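Local coordinates for protein 2-aminomuconic 6-semialdehyde dehydrogenase (Pseudomonas sp., PDB 7BZV) that probably catalyses the NAD+-dependent oxidation of 2-aminomuconic 6-semialdehyde to 2-aminomuconate in 2-aminophenol catabolism, working as a tetramer, at residues 312-317 with 324-329. Sequence-based numbering, arbitrary orientation.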
loop_
_atom_site.group_PDB
_atom_site.type_symbol
_atom_site.label_atom_id
_atom_site.label_comp_id
_atom_site.label_asym_id
_atom_site.label_seq_id
_atom_site.Cartn_x
_atom_site.Cartn_y
_atom_site.Cartn_z
ATOM N N LYS B 312 -1.134 18.613 -44.217
ATOM C CA LYS B 312 -1.979 19.137 -45.284
ATOM C C LYS B 312 -3.407 18.649 -45.117
ATOM O O LYS B 312 -4.360 19.381 -45.399
ATOM C CB LYS B 312 -1.444 18.737 -46.674
ATOM C CG LYS B 312 -0.377 19.631 -47.274
ATOM C CD LYS B 312 0.087 19.128 -48.671
ATOM C CE LYS B 312 1.597 19.322 -48.910
ATOM N NZ LYS B 312 2.136 18.427 -49.997
ATOM N N ALA B 313 -3.583 17.412 -44.672
ATOM C CA ALA B 313 -4.930 16.884 -44.496
ATOM C C ALA B 313 -5.589 17.309 -43.186
ATOM O O ALA B 313 -6.762 16.976 -42.967
ATOM C CB ALA B 313 -4.907 15.346 -44.586
ATOM N N LEU B 314 -4.880 18.004 -42.303
ATOM C CA LEU B 314 -5.457 18.360 -41.010
ATOM C C LEU B 314 -6.498 19.450 -41.207
ATOM O O LEU B 314 -6.212 20.499 -41.787
ATOM C CB LEU B 314 -4.350 18.810 -40.052
ATOM C CG LEU B 314 -4.772 18.955 -38.592
ATOM C CD1 LEU B 314 -4.999 17.581 -37.966
ATOM C CD2 LEU B 314 -3.756 19.732 -37.743
ATOM N N LYS B 315 -7.724 19.193 -40.779
ATOM C CA LYS B 315 -8.809 20.120 -41.068
ATOM C C LYS B 315 -8.772 21.261 -40.054
ATOM O O LYS B 315 -9.121 21.081 -38.879
ATOM C CB LYS B 315 -10.159 19.406 -41.062
ATOM C CG LYS B 315 -11.339 20.332 -41.363
ATOM C CD LYS B 315 -12.598 19.560 -41.712
ATOM C CE LYS B 315 -13.582 20.433 -42.485
ATOM N NZ LYS B 315 -14.949 20.353 -41.913
ATOM N N VAL B 316 -8.347 22.431 -40.521
ATOM C CA VAL B 316 -8.343 23.676 -39.754
ATOM C C VAL B 316 -9.542 24.493 -40.231
ATOM O O VAL B 316 -9.494 25.140 -41.282
ATOM C CB VAL B 316 -7.032 24.447 -39.955
ATOM C CG1 VAL B 316 -6.975 25.673 -39.035
ATOM C CG2 VAL B 316 -5.866 23.521 -39.742
ATOM N N ASP B 317 -10.635 24.484 -39.484
ATOM C CA ASP B 317 -11.881 25.010 -40.046
ATOM C C ASP B 317 -12.832 25.316 -38.905
ATOM O O ASP B 317 -12.458 25.229 -37.735
ATOM C CB ASP B 317 -12.519 24.002 -41.003
ATOM C CG ASP B 317 -13.215 24.658 -42.184
ATOM O OD1 ASP B 317 -14.070 25.563 -42.008
ATOM O OD2 ASP B 317 -12.894 24.243 -43.305
ATOM N N THR B 324 -13.701 18.913 -38.030
ATOM C CA THR B 324 -12.614 19.846 -37.772
ATOM C C THR B 324 -11.664 19.274 -36.723
ATOM O O THR B 324 -12.090 18.700 -35.723
ATOM C CB THR B 324 -13.154 21.189 -37.307
ATOM O OG1 THR B 324 -13.896 21.777 -38.381
ATOM C CG2 THR B 324 -12.006 22.092 -36.914
ATOM N N GLN B 325 -10.368 19.409 -36.977
ATOM C CA GLN B 325 -9.347 18.869 -36.094
ATOM C C GLN B 325 -8.528 19.959 -35.412
ATOM O O GLN B 325 -7.887 19.691 -34.386
ATOM C CB GLN B 325 -8.433 17.924 -36.883
ATOM C CG GLN B 325 -8.970 16.491 -36.960
ATOM C CD GLN B 325 -9.204 15.852 -35.556
ATOM O OE1 GLN B 325 -10.174 15.129 -35.361
ATOM N NE2 GLN B 325 -8.323 16.150 -34.584
ATOM N N MET B 326 -8.580 21.191 -35.907
ATOM C CA MET B 326 -7.819 22.265 -35.275
ATOM C C MET B 326 -8.604 23.558 -35.386
ATOM O O MET B 326 -9.077 23.910 -36.478
ATOM C CB MET B 326 -6.432 22.438 -35.900
ATOM C CG MET B 326 -5.361 22.798 -34.865
ATOM S SD MET B 326 -3.696 23.064 -35.535
ATOM C CE MET B 326 -3.695 24.815 -35.775
ATOM N N GLY B 327 -8.740 24.246 -34.252
ATOM C CA GLY B 327 -9.346 25.558 -34.206
ATOM C C GLY B 327 -8.309 26.658 -34.093
ATOM O O GLY B 327 -7.119 26.450 -34.340
ATOM N N PRO B 328 -8.755 27.865 -33.739
ATOM C CA PRO B 328 -7.822 28.979 -33.533
ATOM C C PRO B 328 -7.002 28.749 -32.263
ATOM O O PRO B 328 -7.199 27.775 -31.545
ATOM C CB PRO B 328 -8.754 30.194 -33.398
ATOM C CG PRO B 328 -10.001 29.610 -32.752
ATOM C CD PRO B 328 -10.119 28.199 -33.291
ATOM N N LEU B 329 -6.043 29.641 -32.026
ATOM C CA LEU B 329 -5.405 29.768 -30.727
ATOM C C LEU B 329 -6.362 30.458 -29.749
ATOM O O LEU B 329 -7.467 30.869 -30.107
ATOM C CB LEU B 329 -4.110 30.554 -30.868
ATOM C CG LEU B 329 -3.013 29.927 -31.725
ATOM C CD1 LEU B 329 -1.763 30.784 -31.696
ATOM C CD2 LEU B 329 -2.751 28.485 -31.237
#
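With CG turned opposite its own amide nitrogen (chi1 -180°), Lys315 lays its aliphatic chain across the Thr324 backbone, CG lying 3.8 Å from Thr324 CA; on Thr324 it is CG2 that takes the position opposite the nitrogen, which sets this methyl 3.3 Å from Asp317 O. The two side chains cross at about a right angle. In the backbone, Lys315 O accepts two successive amides: Gln325 N reaches it at 2.8 Å in the carbonyl plane, while Met326 N, at 3.0 Å, approaches from 23° outside that plane and less straight. The return bond, Asp317 N to Met326 O, is weak at 3.4 Å, and the CA-H of Val316 points to the same oxygen. Hydrophobic contacts continue the pairing: Val316 CG2 lies alongside Met326 CB, and the two methyls of Leu314 divide their partners, CD1 meeting Gln325 CB at 3.6 Å and CD2 touching Met326 SD at 4.0 Å. Phe280 of helix 268-280 packs against both Leu314 and Met326. Within the intervening loop, Lys315 NZ forms salt bridges with Glu321 and Asp323 and Thr324 OG1 bonds to Trp318 O, whereas Asp317 forms a salt bridge with Arg365. With an alanine here in place of Lys315, the Thr324 backbone would probably lose the aliphatic chain lying across it, and Glu321 and Asp323 the cation they share. The example illustrates an isolated parallel beta bridge, Val316 with Met326, that joins two parts of the loop between helices 297-312 and 332-348 of an aldehyde dehydrogenase fold.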